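Local structure of putative NADPH:quinone oxidoreductase (Ralstonia eutropha, 3IUP) at residues L8-K13 with A85-A90; S42-S47 with Y369-N374. The protein binds NADPH and probably catalyses NADPH-dependent reduction of quinones. One frame throughout, in Å; residues are numbered along the deposited sequence. Where two conformers were deposited one is given.

Contact 1. Residues L8-K13 with A85-A90; sequences LRSRIK and AGRLDA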
loop_
_atom_site.group_PDB
_atom_site.type_symbol
_atom_site.label_atom_id
_atom_site.label_comp_id
_atom_site.label_asym_id
_atom_site.label_seq_id
_atom_site.Cartn_x
_atom_site.Cartn_y
_atom_site.Cartn_z
ATOM N N LEU A 8 16.551 13.805 30.394
ATOM C CA LEU A 8 15.965 12.487 30.564
ATOM C C LEU A 8 16.694 11.478 29.674
ATOM O O LEU A 8 17.115 11.812 28.536
ATOM C CB LEU A 8 14.497 12.567 30.167
ATOM C CG LEU A 8 13.620 11.351 30.308
ATOM C CD1 LEU A 8 12.196 11.960 30.610
ATOM C CD2 LEU A 8 13.648 10.473 29.043
ATOM N N ARG A 9 16.836 10.256 30.153
ATOM C CA ARG A 9 17.393 9.176 29.356
ATOM C C ARG A 9 16.505 7.933 29.423
ATOM O O ARG A 9 15.955 7.590 30.500
ATOM C CB ARG A 9 18.802 8.825 29.822
ATOM C CG ARG A 9 19.831 9.948 29.557
ATOM C CD ARG A 9 20.180 10.020 28.088
ATOM N NE ARG A 9 21.222 10.999 27.780
ATOM C CZ ARG A 9 20.965 12.285 27.520
ATOM N NH1 ARG A 9 19.711 12.753 27.588
ATOM N NH2 ARG A 9 21.955 13.108 27.226
ATOM N N SER A 10 16.387 7.274 28.290
ATOM C CA SER A 10 15.650 6.019 28.174
ATOM C C SER A 10 16.630 4.919 27.735
ATOM O O SER A 10 17.168 4.957 26.653
ATOM C CB SER A 10 14.541 6.147 27.147
ATOM O OG SER A 10 13.873 4.899 26.965
ATOM N N ARG A 11 16.815 3.912 28.573
ATOM C CA ARG A 11 17.772 2.852 28.277
ATOM C C ARG A 11 17.091 1.489 28.258
ATOM O O ARG A 11 16.567 1.026 29.270
ATOM C CB ARG A 11 18.887 2.881 29.320
ATOM C CG ARG A 11 20.127 2.177 28.874
ATOM C CD ARG A 11 21.378 2.568 29.645
ATOM N NE ARG A 11 22.365 1.597 29.251
ATOM C CZ ARG A 11 22.763 0.585 30.015
ATOM N NH1 ARG A 11 22.360 0.488 31.290
ATOM N NH2 ARG A 11 23.608 -0.285 29.517
ATOM N N ILE A 12 17.085 0.847 27.093
ATOM C CA ILE A 12 16.646 -0.576 27.040
ATOM C C ILE A 12 17.897 -1.432 26.996
ATOM O O ILE A 12 18.716 -1.331 26.069
ATOM C CB ILE A 12 15.698 -0.892 25.877
ATOM C CG1 ILE A 12 14.421 -0.083 26.061
ATOM C CG2 ILE A 12 15.426 -2.458 25.830
ATOM C CD1 ILE A 12 13.494 -0.208 24.986
ATOM N N LYS A 13 18.018 -2.292 27.989
ATOM C CA LYS A 13 19.206 -3.088 28.196
ATOM C C LYS A 13 19.032 -4.482 27.606
ATOM O O LYS A 13 17.907 -4.974 27.391
ATOM C CB LYS A 13 19.501 -3.166 29.676
ATOM C CG LYS A 13 19.500 -1.832 30.328
ATOM C CD LYS A 13 19.634 -1.891 31.800
ATOM C CE LYS A 13 19.373 -0.524 32.398
ATOM N NZ LYS A 13 19.625 -0.541 33.851
ATOM N N ALA A 85 16.451 -4.286 18.968
ATOM C CA ALA A 85 17.850 -4.640 18.733
ATOM C C ALA A 85 18.760 -3.420 18.494
ATOM O O ALA A 85 19.829 -3.334 19.072
ATOM C CB ALA A 85 17.957 -5.600 17.547
ATOM N N GLY A 86 18.321 -2.493 17.650
ATOM C CA GLY A 86 19.116 -1.317 17.277
ATOM C C GLY A 86 19.487 -0.366 18.432
ATOM O O GLY A 86 20.443 0.426 18.303
ATOM N N ARG A 87 18.765 -0.442 19.553
ATOM C CA ARG A 87 18.989 0.488 20.662
ATOM C C ARG A 87 19.432 -0.194 21.950
ATOM O O ARG A 87 19.507 0.446 22.997
ATOM C CB ARG A 87 17.747 1.352 20.928
ATOM C CG ARG A 87 16.508 0.593 21.359
ATOM C CD ARG A 87 15.404 1.548 21.707
ATOM N NE ARG A 87 15.686 2.263 22.943
ATOM C CZ ARG A 87 14.813 3.013 23.591
ATOM N NH1 ARG A 87 13.577 3.164 23.113
ATOM N NH2 ARG A 87 15.167 3.642 24.694
ATOM N N LEU A 88 19.696 -1.492 21.892
ATOM C CA LEU A 88 20.045 -2.228 23.107
ATOM C C LEU A 88 21.313 -1.625 23.709
ATOM O O LEU A 88 22.315 -1.407 23.000
ATOM C CB LEU A 88 20.199 -3.735 22.871
ATOM C CG LEU A 88 18.921 -4.502 22.467
ATOM C CD1 LEU A 88 19.209 -5.976 22.176
ATOM C CD2 LEU A 88 17.821 -4.310 23.540
ATOM N N ASP A 89 21.253 -1.381 25.015
ATOM C CA ASP A 89 22.365 -0.880 25.812
ATOM C C ASP A 89 22.763 0.553 25.445
ATOM O O ASP A 89 23.842 1.012 25.825
ATOM C CB ASP A 89 23.547 -1.855 25.748
ATOM C CG ASP A 89 23.110 -3.277 26.144
ATOM O OD1 ASP A 89 22.412 -3.382 27.188
ATOM O OD2 ASP A 89 23.434 -4.243 25.429
ATOM N N ALA A 90 21.894 1.241 24.724
ATOM C CA ALA A 90 22.128 2.655 24.375
ATOM C C ALA A 90 21.344 3.553 25.318
ATOM O O ALA A 90 20.152 3.324 25.577
ATOM C CB ALA A 90 21.726 2.942 22.911
HETATM O O HOH W 1 18.081 1.960 24.655
#

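Contact 2. Residues S42-S47 with Y369-N374; sequences SPLNPS and YLINPN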
loop_
_atom_site.group_PDB
_atom_site.type_symbol
_atom_site.label_atom_id
_atom_site.label_comp_id
_atom_site.label_asym_id
_atom_site.label_seq_id
_atom_site.Cartn_x
_atom_site.Cartn_y
_atom_site.Cartn_z
ATOM N N SER A 42 8.231 21.464 25.917
ATOM C CA SER A 42 8.411 20.390 24.953
ATOM C C SER A 42 7.262 19.380 25.118
ATOM O O SER A 42 7.029 18.903 26.217
ATOM C CB SER A 42 9.763 19.729 25.190
ATOM O OG SER A 42 10.023 18.677 24.319
ATOM N N PRO A 43 6.569 19.043 24.030
ATOM C CA PRO A 43 5.386 18.220 24.157
ATOM C C PRO A 43 5.744 16.756 24.243
ATOM O O PRO A 43 6.787 16.353 23.739
ATOM C CB PRO A 43 4.635 18.530 22.861
ATOM C CG PRO A 43 5.710 18.743 21.873
ATOM C CD PRO A 43 6.769 19.488 22.645
ATOM N N LEU A 44 4.869 15.968 24.886
ATOM C CA LEU A 44 4.919 14.522 24.861
ATOM C C LEU A 44 4.001 14.022 23.745
ATOM O O LEU A 44 2.782 13.892 23.912
ATOM C CB LEU A 44 4.469 13.953 26.205
ATOM C CG LEU A 44 5.556 13.929 27.259
ATOM C CD1 LEU A 44 4.941 13.964 28.660
ATOM C CD2 LEU A 44 6.442 12.675 27.052
ATOM N N ASN A 45 4.565 13.843 22.575
ATOM C CA ASN A 45 3.799 13.411 21.419
ATOM C C ASN A 45 3.923 11.867 21.341
ATOM O O ASN A 45 4.886 11.266 21.884
ATOM C CB ASN A 45 4.361 14.015 20.155
ATOM C CG ASN A 45 4.194 15.515 20.047
ATOM O OD1 ASN A 45 3.180 16.103 20.490
ATOM N ND2 ASN A 45 5.216 16.175 19.407
ATOM N N PRO A 46 3.019 11.221 20.602
ATOM C CA PRO A 46 3.080 9.756 20.430
ATOM C C PRO A 46 4.411 9.248 19.894
ATOM O O PRO A 46 4.899 8.255 20.399
ATOM C CB PRO A 46 1.923 9.488 19.454
ATOM C CG PRO A 46 0.902 10.539 19.844
ATOM C CD PRO A 46 1.805 11.783 19.977
ATOM N N SER A 47 5.044 9.972 18.971
ATOM C CA SER A 47 6.390 9.613 18.499
ATOM C C SER A 47 7.385 9.589 19.645
ATOM O O SER A 47 8.216 8.709 19.726
ATOM C CB SER A 47 6.876 10.584 17.434
ATOM O OG SER A 47 6.449 11.915 17.771
ATOM N N TYR A 369 0.232 16.215 27.272
ATOM C CA TYR A 369 1.014 16.829 28.343
ATOM C C TYR A 369 2.179 17.622 27.741
ATOM O O TYR A 369 2.774 17.181 26.773
ATOM C CB TYR A 369 1.545 15.765 29.307
ATOM C CG TYR A 369 0.591 15.349 30.415
ATOM C CD1 TYR A 369 -0.779 15.298 30.224
ATOM C CD2 TYR A 369 1.096 14.995 31.671
ATOM C CE1 TYR A 369 -1.624 14.916 31.280
ATOM C CE2 TYR A 369 0.270 14.618 32.718
ATOM C CZ TYR A 369 -1.090 14.587 32.512
ATOM O OH TYR A 369 -1.878 14.196 33.566
ATOM N N LEU A 370 2.506 18.752 28.366
ATOM C CA LEU A 370 3.642 19.620 27.974
ATOM C C LEU A 370 4.672 19.517 29.085
ATOM O O LEU A 370 4.318 19.616 30.258
ATOM C CB LEU A 370 3.195 21.050 27.862
ATOM C CG LEU A 370 4.221 22.059 27.358
ATOM C CD1 LEU A 370 4.566 21.734 25.892
ATOM C CD2 LEU A 370 3.665 23.491 27.530
ATOM N N ILE A 371 5.924 19.283 28.731
ATOM C CA ILE A 371 6.992 19.273 29.711
ATOM C C ILE A 371 7.675 20.610 29.702
ATOM O O ILE A 371 8.002 21.176 28.630
ATOM C CB ILE A 371 8.053 18.191 29.413
ATOM C CG1 ILE A 371 7.452 16.784 29.382
ATOM C CG2 ILE A 371 9.248 18.227 30.447
ATOM C CD1 ILE A 371 8.349 15.768 28.622
ATOM N N ASN A 372 7.924 21.138 30.893
ATOM C CA ASN A 372 8.843 22.243 31.035
ATOM C C ASN A 372 10.068 21.729 31.770
ATOM O O ASN A 372 10.030 21.560 32.989
ATOM C CB ASN A 372 8.212 23.404 31.801
ATOM C CG ASN A 372 9.205 24.541 32.057
ATOM O OD1 ASN A 372 10.399 24.437 31.769
ATOM N ND2 ASN A 372 8.692 25.646 32.558
ATOM N N PRO A 373 11.166 21.455 31.045
ATOM C CA PRO A 373 12.337 20.822 31.686
ATOM C C PRO A 373 12.918 21.601 32.816
ATOM O O PRO A 373 13.603 21.022 33.669
ATOM C CB PRO A 373 13.362 20.752 30.538
ATOM C CG PRO A 373 12.489 20.591 29.334
ATOM C CD PRO A 373 11.336 21.522 29.589
ATOM N N ASN A 374 12.723 22.905 32.796
ATOM C CA ASN A 374 13.246 23.728 33.842
ATOM C C ASN A 374 12.264 24.048 34.987
ATOM O O ASN A 374 12.629 24.755 35.946
ATOM C CB ASN A 374 13.838 24.994 33.223
ATOM C CG ASN A 374 15.175 24.730 32.590
ATOM O OD1 ASN A 374 16.176 24.657 33.292
ATOM N ND2 ASN A 374 15.206 24.528 31.246
HETATM O O HOH W 2 1.132 13.738 26.081
#

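Contact 1. Residues L8-K13 with A85-A90
R87 reaches over I12 to the backbone and side chain of S10. Its CG sits between the backbone N and the carbonyl carbon (chi1 63°), and the chain bends again at chi3 (-71°), which lays the guanidinium against the strand. I12 CD1 packs over the centre of one face, 3.7 Å from R87 CZ. At the edge, R87 NH2 bonds to S10 OG at 2.9 Å, near the guanidinium plane, and more weakly to S10 O. The backbone carbonyls of L51 and L52 lie beyond: R87 NH1 bonds to the first and S10 OG to the second. A water bridges the two segments, accepting from I12 N and R87 NE and donating to R87 O and A90 O. L88 adds an apolar touch, its CD2 3.8 Å from I12 CG2. D89 N then bonds to I12 O at 2.7 Å, in the carbonyl plane. D89 OD1 lies 4.1 Å from R11 NH2, well out of the guanidinium plane, so only charge attraction is likely; D89 OD2 hydrogen-bonds to S14 OG. R87 to A90 form a type II turn. A90 O meets the aliphatic part of R11, 3.5 Å from CG. Residues 85-90 lead from helix 78-84 into strand 90-93, the outermost strand within this chain, next to 4-12 in an antiparallel sheet. M84 of that helix touches I12, and M81 touches L88.

Contact 2. Residues S42-S47 with Y369-N374
S42 and I371 pair through two backbone hydrogen bonds, S42 N to I371 O at 2.7 Å and I371 N to S42 O at 2.8 Å. Two residues on, L44 N bonds to Y369 O at 3.1 Å, nearly straight at 171°. Between these bonds, P43 faces L370 as a non-hydrogen-bonded pair. With CG anti to the backbone N (chi1 -175°) and chi2 at 66°, L370 brings its CD1 to 3.7 Å from S42 C. L44 and I371 cross at about a right angle, with L44 CG 3.6 Å from I371 CD1. L44 CD1 also meets Y369 CB at 3.9 Å. A water extends the ladder, donating to L44 O and accepting from Y369 N. These strands, 34-43 and 369-372, run antiparallel in the mixed sheet of the GroES-like fold, so the end of the chain returns to pair with an early strand. Strand 344-347 lies parallel to 369-372 and bonds to L370 and N372. Y360 of helix 354-360 packs on L44. S42 OG bonds to E97 O, and Y127 OH to P43 O. At the far end, N372 OD1 accepts from N374 N in an Asx turn. After N45, at the N-cap position, the chain enters helix 46-53, where P46 touches the bound NADPH.

The centres of contact 1 and contact 2 are 20 Å apart, and their nearest atoms about 6 Å, without touching. Along the chain the order is 8-13, 42-47, 85-90, 369-374, so the two contacts interleave. They belong to different sheets. Contact 1 lies at the edge of an antiparallel sheet, about 22 Å from the centre of the chain. Contact 2 is buried in the mixed sheet, about 12 Å from that centre. Helix 46-53 joins them: it starts in contact 2, and its later residues accept hydrogen bonds from contact 1. Helix 46-53, whose P46 touches NADPH, thus runs from the mixed sheet to the antiparallel one.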